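Actin-related protein 8 (Homo sapiens, PDB 4FO0) binds ATP and is a proposed core subunit of the INO80 chromatin-remodelling complex, involved in transcription, DNA replication and probably DNA repair. Local coordinates at residues G23-R28 and P154-Q159; G254-S259 and G279-S284. All blocks are in the same frame, centred on the assembly; numbering follows the deposited sequence. Where two conformers were deposited one is given.

Overall arrangement
Both contacts belong to the ATP pocket of the actin fold, and their centres lie about 11 Å apart. Contact 1 brings the first phosphate-binding loop, within 23-28, against the small hairpin at 154-159. Contact 2 brings the second phosphate-binding loop, within 254-259, against the start of helix 280-293. The two loops share the triphosphate. Contact 2 also reaches the ribose. The two contacts also touch each other. Thr-25 OG1 lies 2.9 Å from Asp-255 OD2, a probable hydrogen bond. Arg-157 N lies 2.9 Å from Gln-256 OE1, probably another. A magnesium ion lies about 4 Å from the side chain of Lys-257 and about the same from the nearest atoms of Gly-23.

Contact 1: G23-R28 and P154-Q159; sequences GSTTLR and PIRRGQ. With ATP (adenosine-5'-triphosphate), chain C.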
loop_
_atom_site.group_PDB
_atom_site.type_symbol
_atom_site.label_atom_id
_atom_site.label_comp_id
_atom_site.label_asym_id
_atom_site.label_seq_id
_atom_site.Cartn_x
_atom_site.Cartn_y
_atom_site.Cartn_z
ATOM N N GLY A 23 3.878 4.935 -4.175
ATOM C CA GLY A 23 3.573 3.708 -3.456
ATOM C C GLY A 23 4.130 2.519 -4.228
ATOM O O GLY A 23 4.472 2.635 -5.414
ATOM N N SER A 24 4.232 1.373 -3.573
ATOM C CA SER A 24 4.682 0.160 -4.250
ATOM C C SER A 24 3.784 -0.152 -5.450
ATOM O O SER A 24 4.254 -0.573 -6.505
ATOM C CB SER A 24 4.664 -1.027 -3.287
ATOM O OG SER A 24 5.476 -0.763 -2.159
ATOM N N THR A 25 2.485 0.068 -5.288
ATOM C CA THR A 25 1.540 -0.310 -6.323
ATOM C C THR A 25 0.811 0.889 -6.928
ATOM O O THR A 25 0.495 0.896 -8.122
ATOM C CB THR A 25 0.585 -1.421 -5.818
ATOM O OG1 THR A 25 1.315 -2.649 -5.791
ATOM C CG2 THR A 25 -0.603 -1.620 -6.739
ATOM N N THR A 26 0.564 1.919 -6.133
ATOM C CA THR A 26 -0.147 3.075 -6.675
ATOM C C THR A 26 0.574 4.382 -6.427
ATOM O O THR A 26 0.929 4.690 -5.295
ATOM C CB THR A 26 -1.560 3.196 -6.106
ATOM O OG1 THR A 26 -2.285 1.988 -6.368
ATOM C CG2 THR A 26 -2.283 4.377 -6.745
ATOM N N LEU A 27 0.804 5.135 -7.499
ATOM C CA LEU A 27 1.220 6.517 -7.380
ATOM C C LEU A 27 -0.017 7.414 -7.182
ATOM O O LEU A 27 -1.026 7.293 -7.880
ATOM C CB LEU A 27 1.989 6.945 -8.629
ATOM C CG LEU A 27 2.191 8.462 -8.768
ATOM C CD1 LEU A 27 3.053 9.029 -7.636
ATOM C CD2 LEU A 27 2.795 8.793 -10.121
ATOM N N ARG A 28 0.040 8.295 -6.207
ATOM C CA ARG A 28 -1.040 9.260 -6.047
ATOM C C ARG A 28 -0.463 10.643 -6.270
ATOM O O ARG A 28 0.484 11.064 -5.592
ATOM C CB ARG A 28 -1.756 9.091 -4.695
ATOM C CG ARG A 28 -2.845 8.028 -4.807
ATOM C CD ARG A 28 -3.315 7.452 -3.496
ATOM N NE ARG A 28 -2.492 6.330 -3.061
ATOM C CZ ARG A 28 -2.859 5.047 -3.083
ATOM N NH1 ARG A 28 -4.057 4.679 -3.524
ATOM N NH2 ARG A 28 -2.013 4.123 -2.644
ATOM N N PRO A 154 8.976 0.116 -10.095
ATOM C CA PRO A 154 10.116 0.847 -9.532
ATOM C C PRO A 154 10.144 0.803 -8.012
ATOM O O PRO A 154 11.170 1.083 -7.403
ATOM C CB PRO A 154 9.872 2.277 -9.997
ATOM C CG PRO A 154 9.032 2.138 -11.213
ATOM C CD PRO A 154 8.140 0.970 -10.949
ATOM N N ILE A 155 9.021 0.460 -7.397
ATOM C CA ILE A 155 8.981 0.383 -5.953
ATOM C C ILE A 155 8.393 -0.942 -5.489
ATOM O O ILE A 155 7.368 -1.396 -6.004
ATOM C CB ILE A 155 8.209 1.575 -5.368
ATOM C CG1 ILE A 155 8.863 2.874 -5.842
ATOM C CG2 ILE A 155 8.155 1.494 -3.836
ATOM C CD1 ILE A 155 8.208 4.097 -5.302
ATOM N N ARG A 156 9.069 -1.567 -4.533
ATOM C CA ARG A 156 8.637 -2.837 -3.955
ATOM C C ARG A 156 8.791 -2.732 -2.454
ATOM O O ARG A 156 9.818 -2.241 -1.967
ATOM C CB ARG A 156 9.494 -4.016 -4.460
ATOM C CG ARG A 156 9.473 -4.263 -5.975
ATOM C CD ARG A 156 8.182 -4.921 -6.460
ATOM N NE ARG A 156 7.079 -3.963 -6.480
ATOM C CZ ARG A 156 5.826 -4.247 -6.827
ATOM N NH1 ARG A 156 5.491 -5.480 -7.187
ATOM N NH2 ARG A 156 4.900 -3.291 -6.802
ATOM N N ARG A 157 7.781 -3.182 -1.720
ATOM C CA ARG A 157 7.849 -3.151 -0.265
ATOM C C ARG A 157 8.284 -1.777 0.235
ATOM O O ARG A 157 9.031 -1.669 1.213
ATOM C CB ARG A 157 8.794 -4.246 0.247
ATOM C CG ARG A 157 8.087 -5.580 0.464
ATOM C CD ARG A 157 9.068 -6.687 0.837
ATOM N NE ARG A 157 9.543 -7.431 -0.328
ATOM C CZ ARG A 157 8.742 -8.060 -1.189
ATOM N NH1 ARG A 157 7.408 -8.036 -1.032
ATOM N NH2 ARG A 157 9.278 -8.711 -2.216
ATOM N N GLY A 158 7.829 -0.741 -0.467
ATOM C CA GLY A 158 8.024 0.640 -0.050
ATOM C C GLY A 158 9.436 1.173 -0.192
ATOM O O GLY A 158 9.750 2.257 0.315
ATOM N N GLN A 159 10.299 0.417 -0.865
ATOM C CA GLN A 159 11.621 0.951 -1.149
ATOM C C GLN A 159 11.952 0.812 -2.630
ATOM O O GLN A 159 11.232 0.147 -3.377
ATOM C CB GLN A 159 12.683 0.353 -0.219
ATOM C CG GLN A 159 12.470 0.714 1.271
ATOM C CD GLN A 159 12.496 2.230 1.569
ATOM O OE1 GLN A 159 12.770 3.052 0.695
ATOM N NE2 GLN A 159 12.220 2.591 2.817
HETATM P PG ATP C . 2.778 0.502 -0.089
HETATM O O1G ATP C . 2.218 1.536 0.849
HETATM O O2G ATP C . 3.974 0.945 -0.897
HETATM O O3G ATP C . 2.937 -0.887 0.493
HETATM P PB ATP C . 0.593 1.403 -1.780
HETATM O O1B ATP C . 0.563 1.117 -3.257
HETATM O O2B ATP C . 0.767 2.801 -1.205
HETATM O O3B ATP C . 1.626 0.323 -1.186
HETATM P PA ATP C . -2.161 1.405 -1.032
HETATM O O1A ATP C . -2.570 1.824 -2.421
HETATM O O2A ATP C . -2.246 2.349 0.140
HETATM O O3A ATP C . -0.715 0.733 -1.132
HETATM O "O5'" ATP C . -3.018 0.108 -0.671
HETATM C "C5'" ATP C . -3.061 -0.933 -1.634
HETATM C "C4'" ATP C . -3.677 -2.149 -0.988
HETATM O "O4'" ATP C . -4.972 -1.782 -0.535
HETATM C "C3'" ATP C . -3.865 -3.304 -1.957
HETATM O "O3'" ATP C . -3.355 -4.508 -1.375
HETATM C "C2'" ATP C . -5.360 -3.400 -2.130
HETATM O "O2'" ATP C . -5.810 -4.727 -2.355
HETATM C "C1'" ATP C . -5.829 -2.888 -0.792
HETATM N N9 ATP C . -7.256 -2.536 -0.834
HETATM C C8 ATP C . -7.810 -1.556 -1.560
HETATM N N7 ATP C . -9.151 -1.520 -1.368
HETATM C C5 ATP C . -9.459 -2.493 -0.503
HETATM C C6 ATP C . -10.694 -3.003 0.113
HETATM N N6 ATP C . -11.883 -2.418 -0.179
HETATM N N1 ATP C . -10.581 -4.054 0.968
HETATM C C2 ATP C . -9.398 -4.632 1.254
HETATM N N3 ATP C . -8.232 -4.218 0.714
HETATM C C4 ATP C . -8.203 -3.171 -0.152
HETATM O O HOH W 1 6.385 0.452 -8.007
#
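Ile-155 lays its CG2 methyl over the backbone of Ser-24, 3.7 Å from the CA of Ser-24. Ser-24 itself is held from two sides. Its OG accepts from Gly-158 N at 2.9 Å and donates to ATP O2G at 2.6 Å. This OG is anti to the carbonyl carbon (chi1 -58°). It therefore sits beside the backbone N of Ser-24, which reaches the same ATP O2G at 2.7 Å. Segment 23-28 holds the first phosphate-binding loop of the actin fold, the turn after strand 17-21, and the start of strand 26-31. Thr-25 N and Thr-26 N both point at the beta-phosphate oxygen O1B. Arg-28 brings NH2 to the alpha-phosphate oxygen O1A. Gly-158 belongs to a type I' turn that joins strands 155-156 and 159-160.

The side chain of Arg-156 starts away from the loop, then bends at chi2 and chi3 and folds back. Its NE meets Ile-155 O at 2.6 Å, nearly straight (168°). Its NH2 meets Ser-24 O at 2.8 Å. That oxygen lies in the guanidinium plane, but NH2 stands well above the carbonyl plane. A leucine in place of Arg-156 would probably leave the carbonyls of Ser-24 and Ile-155 without this guanidinium donor. NH1 of Arg-156 also bonds to Ser-59 O. Water 1 accepts from Ile-155 N at 2.7 Å and lies 2.8 Å from Ser-24 O.

Contact 2: G254-S259 and G279-S284; sequences GDQKTS and GGSDVS. With ATP (adenosine-5'-triphosphate), chain C.
Gly-280 N donates to Gly-254 O at 2.8 Å in an almost straight bond (176°), and so ties the start of helix 280-293 to the second phosphate-binding loop of the actin fold, the turn between strands 247-253 and 258-264. Gly-279 is the N-cap residue. Ser-281 N donates to Asp-255 O at 2.8 Å, on a lone pair. A CB at Gly-279 would point toward the loop and clash with Gly-254 O and the backbone of Asp-255 and Gln-256, so glycine lets the two chains approach.

Side chains add to this grip. Ser-281 OG lies between its backbone N and carbonyl carbon (chi1 65°). This OG follows the N-H to Asp-255 O, 2.9 Å away, so two donors hold one carbonyl. The same OG rests on Gln-256 CG. Gln-256 NE2 donates to Asp-255 OD2 from the anti side, tilted out of the carboxylate plane, while Gln-256 OE1 takes Arg-157 N. Asp-255 OD2 also takes the NE1 of Trp-60.

In this contact the bonds to ATP come from 254-259. Asp-255 OD1 accepts from the ribose O3'. Asp-255 N reaches the bridging oxygen O3B. Gln-256 N meets ATP O3G at 2.7 Å, and Lys-257 N meets it too. The bent chain of Lys-257 carries its NZ to ATP O1G, also at 2.7 Å.

Charge and water act at Asp-282. Asp-282 OD1 forms salt bridges with Arg-285 and Arg-63. Its OD2 accepts from Gly-279 N at 2.8 Å. Water 2 donates to Gln-256 O at 2.7 Å and to Asp-282 OD2 at 2.8 Å.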
loop_
_atom_site.group_PDB
_atom_site.type_symbol
_atom_site.label_atom_id
_atom_site.label_comp_id
_atom_site.label_asym_id
_atom_site.label_seq_id
_atom_site.Cartn_x
_atom_site.Cartn_y
_atom_site.Cartn_z
ATOM N N GLY A 254 -0.172 -0.643 3.460
ATOM C CA GLY A 254 -0.214 -0.506 2.021
ATOM C C GLY A 254 -0.347 -1.853 1.360
ATOM O O GLY A 254 -0.778 -2.837 1.970
ATOM N N ASP A 255 0.028 -1.910 0.094
ATOM C CA ASP A 255 -0.074 -3.162 -0.606
ATOM C C ASP A 255 1.073 -4.079 -0.212
ATOM O O ASP A 255 0.929 -5.290 -0.220
ATOM C CB ASP A 255 -0.103 -2.949 -2.113
ATOM C CG ASP A 255 -0.315 -4.247 -2.870
ATOM O OD1 ASP A 255 -1.281 -4.982 -2.567
ATOM O OD2 ASP A 255 0.505 -4.545 -3.753
ATOM N N GLN A 256 2.207 -3.501 0.158
ATOM C CA GLN A 256 3.390 -4.316 0.421
ATOM C C GLN A 256 4.143 -4.006 1.705
ATOM O O GLN A 256 4.897 -4.843 2.185
ATOM C CB GLN A 256 4.337 -4.240 -0.764
ATOM C CG GLN A 256 3.820 -5.076 -1.896
ATOM C CD GLN A 256 4.430 -4.710 -3.182
ATOM O OE1 GLN A 256 5.623 -4.393 -3.260
ATOM N NE2 GLN A 256 3.617 -4.714 -4.223
ATOM N N LYS A 257 3.954 -2.811 2.254
ATOM C CA LYS A 257 4.648 -2.456 3.482
ATOM C C LYS A 257 3.651 -1.942 4.471
ATOM O O LYS A 257 2.629 -1.387 4.083
ATOM C CB LYS A 257 5.744 -1.416 3.229
ATOM C CG LYS A 257 5.242 -0.034 2.902
ATOM C CD LYS A 257 5.052 0.803 4.160
ATOM C CE LYS A 257 4.213 2.043 3.877
ATOM N NZ LYS A 257 2.816 1.690 3.490
ATOM N N THR A 258 3.942 -2.150 5.748
ATOM C CA THR A 258 3.130 -1.600 6.826
ATOM C C THR A 258 3.982 -0.750 7.753
ATOM O O THR A 258 4.962 -1.244 8.296
ATOM C CB THR A 258 2.525 -2.701 7.660
ATOM O OG1 THR A 258 1.620 -3.452 6.850
ATOM C CG2 THR A 258 1.788 -2.110 8.859
ATOM N N SER A 259 3.613 0.522 7.920
ATOM C CA SER A 259 4.338 1.422 8.807
ATOM C C SER A 259 3.572 1.610 10.088
ATOM O O SER A 259 2.347 1.740 10.072
ATOM C CB SER A 259 4.524 2.797 8.173
ATOM O OG SER A 259 5.393 2.759 7.057
ATOM N N GLY A 279 1.822 -6.504 3.521
ATOM C CA GLY A 279 0.648 -5.660 3.363
ATOM C C GLY A 279 -0.460 -6.363 2.590
ATOM O O GLY A 279 -0.539 -7.594 2.573
ATOM N N GLY A 280 -1.310 -5.584 1.930
ATOM C CA GLY A 280 -2.453 -6.140 1.226
ATOM C C GLY A 280 -2.153 -7.295 0.284
ATOM O O GLY A 280 -2.960 -8.211 0.138
ATOM N N SER A 281 -0.997 -7.257 -0.360
ATOM C CA SER A 281 -0.694 -8.216 -1.406
ATOM C C SER A 281 -0.494 -9.588 -0.788
ATOM O O SER A 281 -0.985 -10.587 -1.314
ATOM C CB SER A 281 0.541 -7.793 -2.220
ATOM O OG SER A 281 1.714 -7.807 -1.413
ATOM N N ASP A 282 0.222 -9.628 0.333
ATOM C CA ASP A 282 0.392 -10.867 1.099
ATOM C C ASP A 282 -0.930 -11.491 1.515
ATOM O O ASP A 282 -1.110 -12.703 1.419
ATOM C CB ASP A 282 1.259 -10.615 2.318
ATOM C CG ASP A 282 2.583 -9.984 1.952
ATOM O OD1 ASP A 282 3.476 -10.736 1.494
ATOM O OD2 ASP A 282 2.721 -8.745 2.109
ATOM N N VAL A 283 -1.864 -10.664 1.960
ATOM C CA VAL A 283 -3.220 -11.135 2.199
ATOM C C VAL A 283 -3.868 -11.709 0.940
ATOM O O VAL A 283 -4.560 -12.718 0.991
ATOM C CB VAL A 283 -4.100 -10.007 2.690
ATOM C CG1 VAL A 283 -5.531 -10.520 2.902
ATOM C CG2 VAL A 283 -3.526 -9.437 3.953
ATOM N N SER A 284 -3.668 -11.039 -0.185
ATOM C CA SER A 284 -4.247 -11.497 -1.432
ATOM C C SER A 284 -3.721 -12.889 -1.780
ATOM O O SER A 284 -4.461 -13.731 -2.247
ATOM C CB SER A 284 -3.948 -10.517 -2.573
ATOM O OG SER A 284 -4.741 -9.349 -2.444
HETATM P PG ATP C . 2.778 0.502 -0.089
HETATM O O1G ATP C . 2.218 1.536 0.849
HETATM O O2G ATP C . 3.974 0.945 -0.897
HETATM O O3G ATP C . 2.937 -0.887 0.493
HETATM P PB ATP C . 0.593 1.403 -1.780
HETATM O O1B ATP C . 0.563 1.117 -3.257
HETATM O O2B ATP C . 0.767 2.801 -1.205
HETATM O O3B ATP C . 1.626 0.323 -1.186
HETATM P PA ATP C . -2.161 1.405 -1.032
HETATM O O1A ATP C . -2.570 1.824 -2.421
HETATM O O2A ATP C . -2.246 2.349 0.140
HETATM O O3A ATP C . -0.715 0.733 -1.132
HETATM O "O5'" ATP C . -3.018 0.108 -0.671
HETATM C "C5'" ATP C . -3.061 -0.933 -1.634
HETATM C "C4'" ATP C . -3.677 -2.149 -0.988
HETATM O "O4'" ATP C . -4.972 -1.782 -0.535
HETATM C "C3'" ATP C . -3.865 -3.304 -1.957
HETATM O "O3'" ATP C . -3.355 -4.508 -1.375
HETATM C "C2'" ATP C . -5.360 -3.400 -2.130
HETATM O "O2'" ATP C . -5.810 -4.727 -2.355
HETATM C "C1'" ATP C . -5.829 -2.888 -0.792
HETATM N N9 ATP C . -7.256 -2.536 -0.834
HETATM C C8 ATP C . -7.810 -1.556 -1.560
HETATM N N7 ATP C . -9.151 -1.520 -1.368
HETATM C C5 ATP C . -9.459 -2.493 -0.503
HETATM C C6 ATP C . -10.694 -3.003 0.113
HETATM N N6 ATP C . -11.883 -2.418 -0.179
HETATM N N1 ATP C . -10.581 -4.054 0.968
HETATM C C2 ATP C . -9.398 -4.632 1.254
HETATM N N3 ATP C . -8.232 -4.218 0.714
HETATM C C4 ATP C . -8.203 -3.171 -0.152
HETATM O O HOH W 2 4.761 -7.233 0.872
#